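Local coordinates for type IV pilus biogenesis protein PilB (Streptococcus sanguinis, PDB 7B7P), which acts as a bimodular minor pilin of type IV pili with a direct role in adhesion, carrying a metal-binding von Willebrand factor A-like module, at residues A[25-30]-A[147-152]; A[108-113]-A[124-129]. One frame throughout, in Å; residues are numbered along the deposited sequence.

Contact 1 (A[25-30]-A[147-152])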
loop_
_atom_site.group_PDB
_atom_site.type_symbol
_atom_site.label_atom_id
_atom_site.label_comp_id
_atom_site.label_asym_id
_atom_site.label_seq_id
_atom_site.Cartn_x
_atom_site.Cartn_y
_atom_site.Cartn_z
ATOM N N ARG A 25 26.164 -13.690 -13.133
ATOM C CA ARG A 25 26.584 -14.554 -12.034
ATOM C C ARG A 25 26.312 -13.889 -10.693
ATOM O O ARG A 25 25.690 -14.481 -9.803
ATOM C CB ARG A 25 28.074 -14.884 -12.179
ATOM C CG ARG A 25 28.509 -16.242 -11.665
ATOM C CD ARG A 25 29.691 -16.760 -12.489
ATOM N NE ARG A 25 29.402 -18.057 -13.101
ATOM C CZ ARG A 25 29.779 -18.418 -14.327
ATOM N NH1 ARG A 25 30.467 -17.577 -15.095
ATOM N NH2 ARG A 25 29.456 -19.624 -14.788
ATOM N N THR A 26 26.772 -12.649 -10.533
ATOM C CA THR A 26 26.547 -11.963 -9.270
ATOM C C THR A 26 25.068 -11.613 -9.087
ATOM O O THR A 26 24.549 -11.700 -7.968
ATOM C CB THR A 26 27.480 -10.747 -9.186
ATOM O OG1 THR A 26 27.105 -9.900 -8.091
ATOM C CG2 THR A 26 27.470 -9.961 -10.454
ATOM N N VAL A 27 24.356 -11.307 -10.179
ATOM C CA VAL A 27 22.916 -11.056 -10.103
ATOM C C VAL A 27 22.153 -12.308 -9.684
ATOM O O VAL A 27 21.121 -12.218 -9.000
ATOM C CB VAL A 27 22.410 -10.517 -11.458
ATOM C CG1 VAL A 27 20.949 -10.862 -11.686
ATOM C CG2 VAL A 27 22.639 -9.023 -11.554
ATOM N N GLY A 28 22.638 -13.490 -10.082
ATOM C CA GLY A 28 21.974 -14.746 -9.752
ATOM C C GLY A 28 21.986 -15.093 -8.274
ATOM O O GLY A 28 21.223 -15.970 -7.845
ATOM N N LYS A 29 22.818 -14.419 -7.481
ATOM C CA LYS A 29 22.898 -14.669 -6.049
ATOM C C LYS A 29 22.174 -13.612 -5.211
ATOM O O LYS A 29 22.250 -13.653 -3.979
ATOM C CB LYS A 29 24.370 -14.772 -5.626
ATOM C CG LYS A 29 25.159 -15.877 -6.345
ATOM C CD LYS A 29 26.603 -15.930 -5.844
ATOM C CE LYS A 29 27.585 -16.298 -6.959
ATOM N NZ LYS A 29 28.742 -15.328 -6.990
ATOM N N ALA A 30 21.461 -12.680 -5.836
ATOM C CA ALA A 30 20.837 -11.591 -5.096
ATOM C C ALA A 30 19.464 -11.998 -4.580
ATOM O O ALA A 30 18.683 -12.647 -5.282
ATOM C CB ALA A 30 20.718 -10.343 -5.965
ATOM N N ILE A 147 20.119 1.930 -16.160
ATOM C CA ILE A 147 21.469 1.655 -16.615
ATOM C C ILE A 147 22.319 1.049 -15.508
ATOM O O ILE A 147 23.538 1.069 -15.584
ATOM C CB ILE A 147 22.113 2.936 -17.177
ATOM C CG1 ILE A 147 21.759 4.146 -16.305
ATOM C CG2 ILE A 147 21.647 3.176 -18.595
ATOM C CD1 ILE A 147 22.625 4.302 -15.083
ATOM N N ALA A 148 21.680 0.524 -14.470
ATOM C CA ALA A 148 22.401 0.082 -13.289
ATOM C C ALA A 148 21.459 -0.731 -12.421
ATOM O O ALA A 148 20.238 -0.680 -12.586
ATOM C CB ALA A 148 22.963 1.266 -12.503
ATOM N N ILE A 149 22.043 -1.473 -11.490
ATOM C CA ILE A 149 21.312 -2.355 -10.592
ATOM C C ILE A 149 21.850 -2.157 -9.181
ATOM O O ILE A 149 23.037 -1.882 -8.981
ATOM C CB ILE A 149 21.431 -3.856 -11.011
ATOM C CG1 ILE A 149 20.362 -4.265 -12.032
ATOM C CG2 ILE A 149 21.393 -4.780 -9.818
ATOM C CD1 ILE A 149 20.665 -5.588 -12.745
ATOM N N ALA A 150 20.959 -2.293 -8.200
ATOM C CA ALA A 150 21.321 -2.365 -6.794
ATOM C C ALA A 150 20.741 -3.641 -6.210
ATOM O O ALA A 150 19.611 -4.018 -6.535
ATOM C CB ALA A 150 20.804 -1.151 -6.034
ATOM N N TYR A 151 21.508 -4.310 -5.353
ATOM C CA TYR A 151 21.112 -5.640 -4.917
ATOM C C TYR A 151 21.675 -5.947 -3.542
ATOM O O TYR A 151 22.629 -5.321 -3.078
ATOM C CB TYR A 151 21.595 -6.711 -5.895
ATOM C CG TYR A 151 23.098 -6.877 -5.903
ATOM C CD1 TYR A 151 23.904 -5.973 -6.581
ATOM C CD2 TYR A 151 23.714 -7.937 -5.236
ATOM C CE1 TYR A 151 25.277 -6.114 -6.604
ATOM C CE2 TYR A 151 25.104 -8.088 -5.248
ATOM C CZ TYR A 151 25.875 -7.164 -5.936
ATOM O OH TYR A 151 27.247 -7.273 -5.973
ATOM N N ARG A 152 21.089 -6.957 -2.916
ATOM C CA ARG A 152 21.625 -7.550 -1.705
ATOM C C ARG A 152 21.602 -9.065 -1.844
ATOM O O ARG A 152 20.814 -9.628 -2.607
ATOM C CB ARG A 152 20.831 -7.129 -0.459
ATOM C CG ARG A 152 21.093 -5.696 -0.025
ATOM C CD ARG A 152 20.204 -5.301 1.146
ATOM N NE ARG A 152 20.508 -6.071 2.345
ATOM C CZ ARG A 152 21.528 -5.813 3.156
ATOM N NH1 ARG A 152 22.351 -4.805 2.900
ATOM N NH2 ARG A 152 21.725 -6.568 4.223
#

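Contact 2 (A[108-113]-A[124-129])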
loop_
_atom_site.group_PDB
_atom_site.type_symbol
_atom_site.label_atom_id
_atom_site.label_comp_id
_atom_site.label_asym_id
_atom_site.label_seq_id
_atom_site.Cartn_x
_atom_site.Cartn_y
_atom_site.Cartn_z
ATOM N N SER A 108 16.547 -8.988 -18.819
ATOM C CA SER A 108 17.290 -8.850 -20.057
ATOM C C SER A 108 18.462 -7.904 -19.836
ATOM O O SER A 108 18.342 -6.886 -19.144
ATOM C CB SER A 108 16.395 -8.378 -21.204
ATOM O OG SER A 108 16.511 -6.996 -21.429
ATOM N N TYR A 109 19.604 -8.285 -20.384
ATOM C CA TYR A 109 20.811 -7.484 -20.345
ATOM C C TYR A 109 21.110 -6.954 -21.736
ATOM O O TYR A 109 20.889 -7.642 -22.739
ATOM C CB TYR A 109 22.002 -8.297 -19.867
ATOM C CG TYR A 109 21.842 -8.998 -18.558
ATOM C CD1 TYR A 109 21.607 -8.289 -17.384
ATOM C CD2 TYR A 109 21.981 -10.378 -18.481
ATOM C CE1 TYR A 109 21.493 -8.944 -16.166
ATOM C CE2 TYR A 109 21.872 -11.043 -17.278
ATOM C CZ TYR A 109 21.631 -10.325 -16.119
ATOM O OH TYR A 109 21.511 -11.002 -14.927
ATOM N N ASN A 110 21.616 -5.728 -21.784
ATOM C CA ASN A 110 22.133 -5.119 -22.996
ATOM C C ASN A 110 23.529 -4.604 -22.674
ATOM O O ASN A 110 23.730 -3.977 -21.631
ATOM C CB ASN A 110 21.218 -3.990 -23.479
ATOM C CG ASN A 110 21.651 -3.426 -24.816
ATOM O OD1 ASN A 110 22.772 -2.925 -24.958
ATOM N ND2 ASN A 110 20.768 -3.502 -25.807
ATOM N N LEU A 111 24.497 -4.897 -23.542
ATOM C CA LEU A 111 25.871 -4.456 -23.297
ATOM C C LEU A 111 26.536 -4.262 -24.659
ATOM O O LEU A 111 27.102 -5.200 -25.227
ATOM C CB LEU A 111 26.639 -5.441 -22.425
ATOM C CG LEU A 111 28.077 -5.018 -22.110
ATOM C CD1 LEU A 111 28.128 -3.555 -21.659
ATOM C CD2 LEU A 111 28.701 -5.926 -21.076
ATOM N N THR A 112 26.458 -3.036 -25.174
ATOM C CA THR A 112 27.011 -2.757 -26.493
ATOM C C THR A 112 28.029 -1.615 -26.460
ATOM O O THR A 112 28.600 -1.302 -25.408
ATOM C CB THR A 112 25.898 -2.446 -27.508
ATOM O OG1 THR A 112 25.008 -1.443 -26.998
ATOM C CG2 THR A 112 25.108 -3.709 -27.842
ATOM N N GLY A 113 28.259 -0.994 -27.615
ATOM C CA GLY A 113 29.303 -0.001 -27.784
ATOM C C GLY A 113 29.919 -0.081 -29.169
ATOM O O GLY A 113 30.088 -1.177 -29.711
ATOM N N ILE A 124 26.051 -7.536 -27.105
ATOM C CA ILE A 124 24.816 -8.299 -27.078
ATOM C C ILE A 124 23.664 -7.313 -27.005
ATOM O O ILE A 124 23.512 -6.598 -26.003
ATOM C CB ILE A 124 24.778 -9.278 -25.901
ATOM C CG1 ILE A 124 26.086 -10.071 -25.850
ATOM C CG2 ILE A 124 23.567 -10.211 -26.024
ATOM C CD1 ILE A 124 26.885 -9.863 -24.600
ATOM N N ASP A 125 22.852 -7.280 -28.066
ATOM C CA ASP A 125 21.689 -6.398 -28.102
ATOM C C ASP A 125 20.719 -6.729 -26.979
ATOM O O ASP A 125 20.165 -5.828 -26.334
ATOM C CB ASP A 125 20.987 -6.502 -29.464
ATOM C CG ASP A 125 21.412 -5.399 -30.427
ATOM O OD1 ASP A 125 21.686 -4.271 -29.948
ATOM O OD2 ASP A 125 21.476 -5.659 -31.655
ATOM N N THR A 126 20.504 -8.011 -26.731
ATOM C CA THR A 126 19.635 -8.409 -25.634
ATOM C C THR A 126 19.868 -9.874 -25.309
ATOM O O THR A 126 19.863 -10.720 -26.207
ATOM C CB THR A 126 18.168 -8.136 -25.986
ATOM O OG1 THR A 126 17.908 -6.731 -25.831
ATOM C CG2 THR A 126 17.223 -8.942 -25.098
ATOM N N ALA A 127 20.107 -10.176 -24.037
ATOM C CA ALA A 127 20.257 -11.545 -23.570
ATOM C C ALA A 127 19.330 -11.761 -22.383
ATOM O O ALA A 127 19.384 -11.008 -21.410
ATOM C CB ALA A 127 21.711 -11.843 -23.182
ATOM N N ILE A 128 18.479 -12.770 -22.477
ATOM C CA ILE A 128 17.528 -13.102 -21.426
ATOM C C ILE A 128 18.196 -14.043 -20.435
ATOM O O ILE A 128 18.766 -15.068 -20.825
ATOM C CB ILE A 128 16.268 -13.751 -22.018
ATOM C CG1 ILE A 128 15.404 -12.708 -22.715
ATOM C CG2 ILE A 128 15.475 -14.496 -20.927
ATOM C CD1 ILE A 128 14.862 -11.647 -21.796
ATOM N N SER A 129 18.123 -13.704 -19.154
ATOM C CA SER A 129 18.486 -14.615 -18.079
ATOM C C SER A 129 17.315 -14.718 -17.098
ATOM O O SER A 129 16.276 -14.069 -17.251
ATOM C CB SER A 129 19.773 -14.161 -17.376
ATOM O OG SER A 129 20.128 -15.064 -16.336
#

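Contact 1 (A[25-30]-A[147-152])
In the pilin module, the end of helix 9-27 and the turn that follows it pack on strand 148-152 of a mixed beta sheet. Tyr151 carries much of the contact. With chi1 at 68°, its ring is tucked back over its own backbone, toward the helix end. There Ala30 CB comes within 3.7 Å of Tyr151 CB and also approaches the ring obliquely at CD2. At the far end of the ring, Thr26 OG1 stands 3.4 Å from Tyr151 OH, the two side chains crossing at about a right angle; the phenol hydroxyl is hydrogen-bonded to Asn66. A smaller apolar touch lies two residues earlier on the strand, where Val27 CG2 meets Ile149 CD1 at 4.1 Å. A type I turn from Val27 to Ala30, closed by Ala30 N to Val27 O at 3.2 Å, carries the chain from the helix to the strand, and Ala30 CA reaches Arg152 O in a CA-H...O contact of 3.2 Å. The small methyl of Ala30 suits this close approach, while beta-branched Thr26 and Val27 offer compact side chains to the sheet. Such packing of the N-terminal helix against a beta sheet is typical of the type IV pilin fold.

Contact 2 (A[108-113]-A[124-129])
Ala127 O receives the shortest sound bond between 108-113 and 124-129, from Tyr109 N at 2.9 Å, and Ser108 CA adds a CA-H...O contact to the same oxygen at 3.3 Å. The amide approaches nearly straight (166° at the hydrogen) but tilted 21° from the carbonyl plane. Ala127 N returns a bond to Tyr109 O at 3.0 Å, making Tyr109 and Ala127 an antiparallel hydrogen-bonded pair. A second such pair joins Leu111 and Ile124: Leu111 N reaches Ile124 O in the carbonyl plane, whereas Ile124 N stands 47° out of the plane of the Leu111 carbonyl, off its lone pairs. Between the two pairs the register slips by one residue, a beta bulge where the chain turns a corner at Asp125.

On one face, the Tyr109 ring swings away from its own carbonyl and runs out beside the partner strand until CE2 lies 3.8 Å from Ser129 CB. Tyr109 OH and Ser129 OG both hydrogen-bond to Asp24 OD1 of helix 9-27, so a single carboxylate oxygen ties the two strands to the helix. Leu111 and Ile124, on this same face, rest on Met20, as apolar residues under a helix should. On the opposite face, Ser108 CB meets Ile128 CD1 at 3.7 Å and Thr126 CG2 at 4.0 Å; the short serine lets the isoleucine's CD1 lie against its CB. The chemistry thus implies a hairpin held by backbone bonds, with one apolar face, edged by two hydroxyls, matched to the helix.

Overall arrangement
Both contacts belong to the pilin module and lie on the same side of the chain's centre, their own centres about 15 Å apart. Along the sequence, 25-30 comes first, then the two strands of contact 2, then 147-152, so the whole hairpin falls within the span that contact 1 brings together. Helix 9-27 is the shared element: its last turn and the beta turn after it meet strand 148-152 of the mixed sheet, while its side packs on strands 104-112 and 124-130 of the three-stranded sheet. The two contacts touch directly, Val27 CG1 lying 3.3 Å from Tyr109 OH. The helix thereby joins two sheets into one unit, away from the magnesium-binding residues Ser173 and Asp284 of the von Willebrand factor A-like module.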